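Local coordinates for hypothetical methylmalonyl-CoA decarboxylase alpha subunit (Sulfolobus tokodaii, PDB 1X0U), which is of unestablished function but belongs to the carboxyl transferase family of the ClpP/crotonase clan and forms a six-chain assembly, each chain with two mixed beta-sheets of like strand order, at residues A[44-49]-A[95-100]; A[136-139]-A[145-148]; A[165-170]-A[244-249]. All blocks are in the same frame, centred on the assembly; numbering follows the deposited sequence.

Contact 1. Residues A[44-49]-A[95-100]; sequences ERLALL and AYAQDF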
# COMPACT_ATOMS: atom_id res chain seq x y z
N GLU A 44 7.27 25.71 -37.24
CA GLU A 44 8.39 26.62 -36.99
C GLU A 44 8.51 26.86 -35.47
O GLU A 44 9.61 26.95 -34.93
CB GLU A 44 8.18 27.95 -37.74
CG GLU A 44 8.15 27.77 -39.26
CD GLU A 44 7.81 29.04 -40.03
OE1 GLU A 44 6.95 29.82 -39.57
OE2 GLU A 44 8.39 29.25 -41.11
N ARG A 45 7.38 26.93 -34.78
CA ARG A 45 7.40 27.13 -33.34
C ARG A 45 8.00 25.91 -32.64
O ARG A 45 8.78 26.05 -31.70
CB ARG A 45 5.98 27.39 -32.83
CG ARG A 45 5.38 28.70 -33.29
CD ARG A 45 3.87 28.62 -33.30
NE ARG A 45 3.25 29.93 -33.46
CZ ARG A 45 1.93 30.12 -33.60
NH1 ARG A 45 1.10 29.08 -33.60
NH2 ARG A 45 1.45 31.35 -33.70
N LEU A 46 7.65 24.71 -33.10
CA LEU A 46 8.19 23.48 -32.51
C LEU A 46 9.70 23.38 -32.73
O LEU A 46 10.44 23.02 -31.81
CB LEU A 46 7.50 22.24 -33.11
CG LEU A 46 6.04 21.90 -32.77
CD1 LEU A 46 5.63 20.69 -33.61
CD2 LEU A 46 5.89 21.57 -31.29
N ALA A 47 10.17 23.67 -33.93
CA ALA A 47 11.61 23.58 -34.19
C ALA A 47 12.37 24.53 -33.27
O ALA A 47 13.48 24.24 -32.85
CB ALA A 47 11.92 23.91 -35.67
N LEU A 48 11.78 25.68 -32.96
CA LEU A 48 12.41 26.65 -32.06
C LEU A 48 12.49 26.05 -30.64
O LEU A 48 13.56 26.07 -30.01
CB LEU A 48 11.60 27.95 -32.01
CG LEU A 48 11.96 29.21 -32.82
CD1 LEU A 48 13.23 29.00 -33.64
CD2 LEU A 48 10.80 29.57 -33.72
N LEU A 49 11.37 25.52 -30.16
CA LEU A 49 11.29 24.94 -28.83
C LEU A 49 12.15 23.72 -28.52
O LEU A 49 12.79 23.66 -27.47
CB LEU A 49 9.83 24.59 -28.51
CG LEU A 49 9.59 23.81 -27.21
CD1 LEU A 49 10.17 24.59 -26.03
CD2 LEU A 49 8.08 23.59 -27.01
N ALA A 95 4.53 17.86 -26.64
CA ALA A 95 3.90 19.09 -27.07
C ALA A 95 2.99 18.86 -28.26
O ALA A 95 3.09 17.85 -28.96
CB ALA A 95 4.98 20.11 -27.45
N TYR A 96 2.08 19.80 -28.45
CA TYR A 96 1.21 19.80 -29.61
C TYR A 96 1.24 21.24 -30.08
O TYR A 96 1.39 22.17 -29.28
CB TYR A 96 -0.21 19.34 -29.29
CG TYR A 96 -1.02 20.22 -28.39
CD1 TYR A 96 -1.21 19.89 -27.04
CD2 TYR A 96 -1.65 21.37 -28.88
CE1 TYR A 96 -2.01 20.67 -26.23
CE2 TYR A 96 -2.45 22.15 -28.06
CZ TYR A 96 -2.62 21.80 -26.73
OH TYR A 96 -3.39 22.58 -25.91
N ALA A 97 1.15 21.41 -31.39
CA ALA A 97 1.16 22.74 -31.99
C ALA A 97 0.05 22.73 -33.02
O ALA A 97 0.12 22.00 -34.01
CB ALA A 97 2.51 23.00 -32.66
N GLN A 98 -0.98 23.51 -32.76
CA GLN A 98 -2.10 23.59 -33.67
C GLN A 98 -1.69 24.42 -34.88
O GLN A 98 -0.97 25.41 -34.76
CB GLN A 98 -3.31 24.20 -32.96
CG GLN A 98 -3.83 23.35 -31.81
CD GLN A 98 -4.97 24.00 -31.05
OE1 GLN A 98 -4.84 25.13 -30.57
NE2 GLN A 98 -6.08 23.29 -30.92
N ASP A 99 -2.12 23.98 -36.06
CA ASP A 99 -1.80 24.68 -37.30
C ASP A 99 -3.01 25.49 -37.74
O ASP A 99 -3.98 24.93 -38.25
CB ASP A 99 -1.44 23.67 -38.39
CG ASP A 99 -0.82 24.33 -39.59
OD1 ASP A 99 -1.10 25.52 -39.82
OD2 ASP A 99 -0.08 23.64 -40.32
N PHE A 100 -2.94 26.80 -37.54
CA PHE A 100 -4.04 27.69 -37.89
C PHE A 100 -4.40 27.65 -39.38
O PHE A 100 -5.52 28.02 -39.75
CB PHE A 100 -3.71 29.14 -37.49
CG PHE A 100 -4.86 30.10 -37.68
CD1 PHE A 100 -5.91 30.13 -36.76
CD2 PHE A 100 -4.94 30.91 -38.81
CE1 PHE A 100 -7.02 30.95 -36.96
CE2 PHE A 100 -6.05 31.74 -39.02
CZ PHE A 100 -7.09 31.76 -38.10
O HOH W 1 1.11 26.27 -32.86
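L46 sets its CG anti to the carbonyl carbon (chi1 -71°), and this drops the isobutyl fork onto the methyl of A97. L46 CG lies 3.7 Å from A97 CB. The two branches straddle the same methyl, with L46 CD1 at 4.0 Å and L46 CD2 at 3.9 Å from A97 CB. L46 CD2 also reaches A95 CB, at 4.2 Å. A95 and A97 face the helix, while Y96 and Q98 point to the other side of the sheet. The axes of helix segment 44-49 and strand segment 95-98 come within 9.1 Å, which is consistent with small alanines facing the helix. The two run nearly antiparallel, at 151°. Strand 91-98 pairs with 81-88 as a hairpin and joins the parallel strands at 129-133, in the mixed sheet of a crotonase-like half of the chain. L46 also touches V82 and I132 on the flanking strands. The R45 chain is stretched from chi2 to chi4 and takes its guanidinium past the alanines. A water in the guanidinium plane accepts from R45 NH1 at 2.9 Å and donates to Q98 O at 2.9 Å. The charge of R45 is met by salt bridges to E239 and D134.

Contact 2. Residues A[136-139]-A[145-148]; sequences GGAR and LSLE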
# COMPACT_ATOMS: atom_id res chain seq x y z
N GLY A 136 -9.08 28.70 -33.67
CA GLY A 136 -10.22 29.60 -33.58
C GLY A 136 -11.27 29.01 -32.67
O GLY A 136 -12.12 29.72 -32.13
N GLY A 137 -11.23 27.69 -32.48
CA GLY A 137 -12.20 27.05 -31.62
C GLY A 137 -12.67 25.70 -32.11
O GLY A 137 -11.97 25.00 -32.84
N ALA A 138 -13.89 25.32 -31.72
CA ALA A 138 -14.45 24.04 -32.13
C ALA A 138 -14.65 23.99 -33.64
O ALA A 138 -14.83 25.03 -34.28
CB ALA A 138 -15.77 23.80 -31.43
N ARG A 139 -14.59 22.80 -34.22
CA ARG A 139 -14.83 22.69 -35.64
C ARG A 139 -16.34 22.55 -35.74
O ARG A 139 -16.90 21.48 -35.49
CB ARG A 139 -14.13 21.47 -36.25
CG ARG A 139 -14.15 21.49 -37.78
CD ARG A 139 -13.23 20.45 -38.37
NE ARG A 139 -11.83 20.74 -38.12
CZ ARG A 139 -10.86 19.84 -38.25
NH1 ARG A 139 -11.16 18.61 -38.63
NH2 ARG A 139 -9.60 20.16 -38.00
N LEU A 145 -19.47 16.11 -31.90
CA LEU A 145 -18.24 15.33 -31.80
C LEU A 145 -17.05 16.24 -31.51
O LEU A 145 -16.04 15.80 -30.97
CB LEU A 145 -18.00 14.54 -33.09
CG LEU A 145 -18.59 13.14 -33.13
CD1 LEU A 145 -17.81 12.21 -32.21
CD2 LEU A 145 -20.04 13.19 -32.71
N SER A 146 -17.18 17.51 -31.90
CA SER A 146 -16.12 18.48 -31.67
C SER A 146 -16.06 18.79 -30.17
O SER A 146 -14.98 18.87 -29.59
CB SER A 146 -16.40 19.76 -32.47
OG SER A 146 -15.32 20.68 -32.37
N LEU A 147 -17.23 18.97 -29.56
CA LEU A 147 -17.29 19.25 -28.13
C LEU A 147 -16.80 18.05 -27.33
O LEU A 147 -16.09 18.20 -26.33
CB LEU A 147 -18.72 19.58 -27.72
CG LEU A 147 -19.40 20.78 -28.38
CD1 LEU A 147 -20.85 20.89 -27.85
CD2 LEU A 147 -18.63 22.06 -28.07
N GLU A 148 -17.17 16.85 -27.77
CA GLU A 148 -16.76 15.61 -27.10
C GLU A 148 -15.24 15.54 -27.12
O GLU A 148 -14.61 15.05 -26.18
CB GLU A 148 -17.33 14.39 -27.83
CG GLU A 148 -17.21 13.10 -27.04
CD GLU A 148 -18.21 13.02 -25.91
OE1 GLU A 148 -18.07 12.14 -25.04
OE2 GLU A 148 -19.16 13.83 -25.90
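S146 meets the 136-139 loop through its hydroxyl, and the close packing gathers round that one atom. R139 N donates to S146 OG at 2.9 Å. The bond is bent, with an angle of 139° at the hydrogen. A138 CB lies 3.3 Å from S146 OG. S146 CB adds a contact to R139 O at 3.5 Å. The hydroxyl stands anti to the backbone N of S146 (chi1 -174°), which carries it off the helix and toward the loop. S146 OG is also hydrogen-bonded to L107 O, so two backbone groups grip this buried oxygen. The side chain of R139 takes little part in the contact with the helix. R139 CB is still 4.1 Å from S146 OG, but the chain then bends at chi3 and its end leads away from the helix. There it forms salt bridges with D79 and E142. The looser side is at A138, which remains partly exposed, although V437 of the second subunit packs on it. The second subunit also borders the helix, where its S421 N bonds to E148 OE1. The loop follows strand 129-133 and leads into helix 144-160, the first part of a beta-alpha-beta crossover to the parallel strand 166-170.

Contact 3. Residues A[165-170]-A[244-249]; sequences PQITIM and NLTKRL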
# COMPACT_ATOMS: atom_id res chain seq x y z
N PRO A 165 4.01 18.80 -15.27
CA PRO A 165 3.86 20.23 -15.55
C PRO A 165 3.13 20.43 -16.87
O PRO A 165 3.45 19.79 -17.86
CB PRO A 165 5.30 20.73 -15.62
CG PRO A 165 6.07 19.73 -14.81
CD PRO A 165 5.43 18.42 -15.21
N GLN A 166 2.16 21.34 -16.88
CA GLN A 166 1.40 21.64 -18.09
C GLN A 166 1.46 23.13 -18.41
O GLN A 166 0.87 23.95 -17.69
CB GLN A 166 -0.06 21.24 -17.90
CG GLN A 166 -0.29 19.75 -17.74
CD GLN A 166 -1.74 19.45 -17.45
OE1 GLN A 166 -2.20 19.57 -16.30
NE2 GLN A 166 -2.49 19.10 -18.49
N ILE A 167 2.15 23.46 -19.49
CA ILE A 167 2.31 24.84 -19.93
C ILE A 167 1.64 25.08 -21.28
O ILE A 167 1.78 24.28 -22.20
CB ILE A 167 3.80 25.21 -20.06
CG1 ILE A 167 4.50 24.99 -18.72
CG2 ILE A 167 3.95 26.64 -20.50
CD1 ILE A 167 6.03 25.05 -18.80
N THR A 168 0.89 26.17 -21.41
CA THR A 168 0.24 26.46 -22.68
C THR A 168 0.75 27.77 -23.25
O THR A 168 0.89 28.75 -22.52
CB THR A 168 -1.29 26.62 -22.54
OG1 THR A 168 -1.57 27.89 -21.95
CG2 THR A 168 -1.88 25.54 -21.68
N ILE A 169 1.07 27.79 -24.54
CA ILE A 169 1.49 29.03 -25.18
C ILE A 169 0.26 29.39 -25.99
O ILE A 169 -0.12 28.66 -26.91
CB ILE A 169 2.67 28.84 -26.15
CG1 ILE A 169 3.93 28.43 -25.39
CG2 ILE A 169 2.94 30.15 -26.91
CD1 ILE A 169 5.13 28.25 -26.29
N MET A 170 -0.41 30.46 -25.60
CA MET A 170 -1.58 30.91 -26.32
C MET A 170 -1.06 31.79 -27.46
O MET A 170 -0.72 32.95 -27.25
CB MET A 170 -2.51 31.72 -25.40
CG MET A 170 -3.72 32.33 -26.12
SD MET A 170 -4.55 31.12 -27.17
CE MET A 170 -4.87 29.81 -25.90
N ASN A 244 11.14 30.95 -25.51
CA ASN A 244 12.35 31.05 -24.69
C ASN A 244 11.88 31.04 -23.25
O ASN A 244 12.53 30.47 -22.38
CB ASN A 244 13.12 32.35 -24.94
CG ASN A 244 13.99 32.30 -26.17
OD1 ASN A 244 14.38 31.22 -26.62
ND2 ASN A 244 14.31 33.46 -26.71
N LEU A 245 10.75 31.68 -23.00
CA LEU A 245 10.19 31.75 -21.66
C LEU A 245 9.79 30.33 -21.22
O LEU A 245 10.10 29.93 -20.10
CB LEU A 245 8.97 32.68 -21.66
CG LEU A 245 8.40 33.31 -20.37
CD1 LEU A 245 6.95 32.92 -20.23
CD2 LEU A 245 9.19 32.90 -19.15
N THR A 246 9.13 29.57 -22.10
CA THR A 246 8.74 28.21 -21.72
C THR A 246 9.97 27.38 -21.37
O THR A 246 9.95 26.61 -20.42
CB THR A 246 7.95 27.47 -22.83
OG1 THR A 246 8.84 27.12 -23.89
CG2 THR A 246 6.82 28.32 -23.36
N LYS A 247 11.05 27.55 -22.14
CA LYS A 247 12.29 26.82 -21.85
C LYS A 247 12.81 27.20 -20.47
O LYS A 247 13.31 26.36 -19.73
CB LYS A 247 13.38 27.15 -22.86
CG LYS A 247 13.22 26.58 -24.24
CD LYS A 247 14.43 26.98 -25.06
CE LYS A 247 14.39 26.41 -26.46
NZ LYS A 247 15.67 26.69 -27.17
N ARG A 248 12.69 28.48 -20.14
CA ARG A 248 13.17 28.97 -18.85
C ARG A 248 12.27 28.45 -17.73
O ARG A 248 12.75 28.06 -16.66
CB ARG A 248 13.21 30.49 -18.83
CG ARG A 248 13.94 31.05 -17.63
CD ARG A 248 13.82 32.56 -17.51
NE ARG A 248 14.36 33.01 -16.23
CZ ARG A 248 14.15 34.22 -15.72
NH1 ARG A 248 13.40 35.10 -16.37
NH2 ARG A 248 14.67 34.54 -14.54
N LEU A 249 10.96 28.44 -17.98
CA LEU A 249 10.01 27.95 -16.99
C LEU A 249 10.30 26.48 -16.72
O LEU A 249 10.43 26.06 -15.57
CB LEU A 249 8.58 28.11 -17.51
CG LEU A 249 7.47 27.65 -16.57
CD1 LEU A 249 7.63 28.37 -15.22
CD2 LEU A 249 6.10 27.94 -17.19
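No flat group takes part where I167 and I169 meet T246 and L249, so there are no faces or edges to match. The contact is made by branched aliphatic ends. I167 and L249 reach toward each other tip to tip. I167 CD1 comes to 3.3 Å from L249 CD2, tighter than usual for two methyls. I167 CG1 backs this up at 3.7 Å from L249 CD2. L249 holds CG anti to its own backbone N (chi1 -180°), and this extends the leucine from the helix toward the strand. One helical turn earlier, T246 is crossed at about a right angle by I169. T246 CG2 meets I169 CD1 at 3.4 Å, again close. T246 CG2 also lies 3.5 Å from I169 CG1. I167 CG2 is a more distant neighbour of T246 CG2, at 4.4 Å. The torsion of T246 (chi1 72°) directs its methyl to the isoleucines and leaves OG1 to bond with I243 O in the same helix. The buried hydroxyl is thus satisfied locally, and the strand sees only carbon. The helix runs almost antiparallel to the strand, at 169°, and the axes of segments 166-170 and 244-249 approach to 10.0 Å. This is helix-on-sheet packing in the core of the crotonase-like fold. T168 faces the other side of the sheet. Strand 166-170 lies between the parallel strands 129-133 and 187-191. Helix 239-252 extends over the next strands as well, with T246 on I189 and L249 on F187 and F234.

Overall arrangement
From the N terminus, helix 42-49 comes first, and contact 1 closes the loop that returns through strands 81-88 and 91-98. Contact 2 follows as a short closure between the loop after strand 129-133 and the start of helix 144-160. That helix leads to strand 166-170, where contact 3 opens; it closes 74 residues later on helix 239-252. The three are in series, with no nesting or crossing. Contacts 1 and 3 set neighbouring helices on the same sheet. Their centres are 12 Å apart, and L49 packs against T246 and K247. Contact 2 stands about 20 Å from contact 1 and 24 Å from contact 3, between centres, and touches neither.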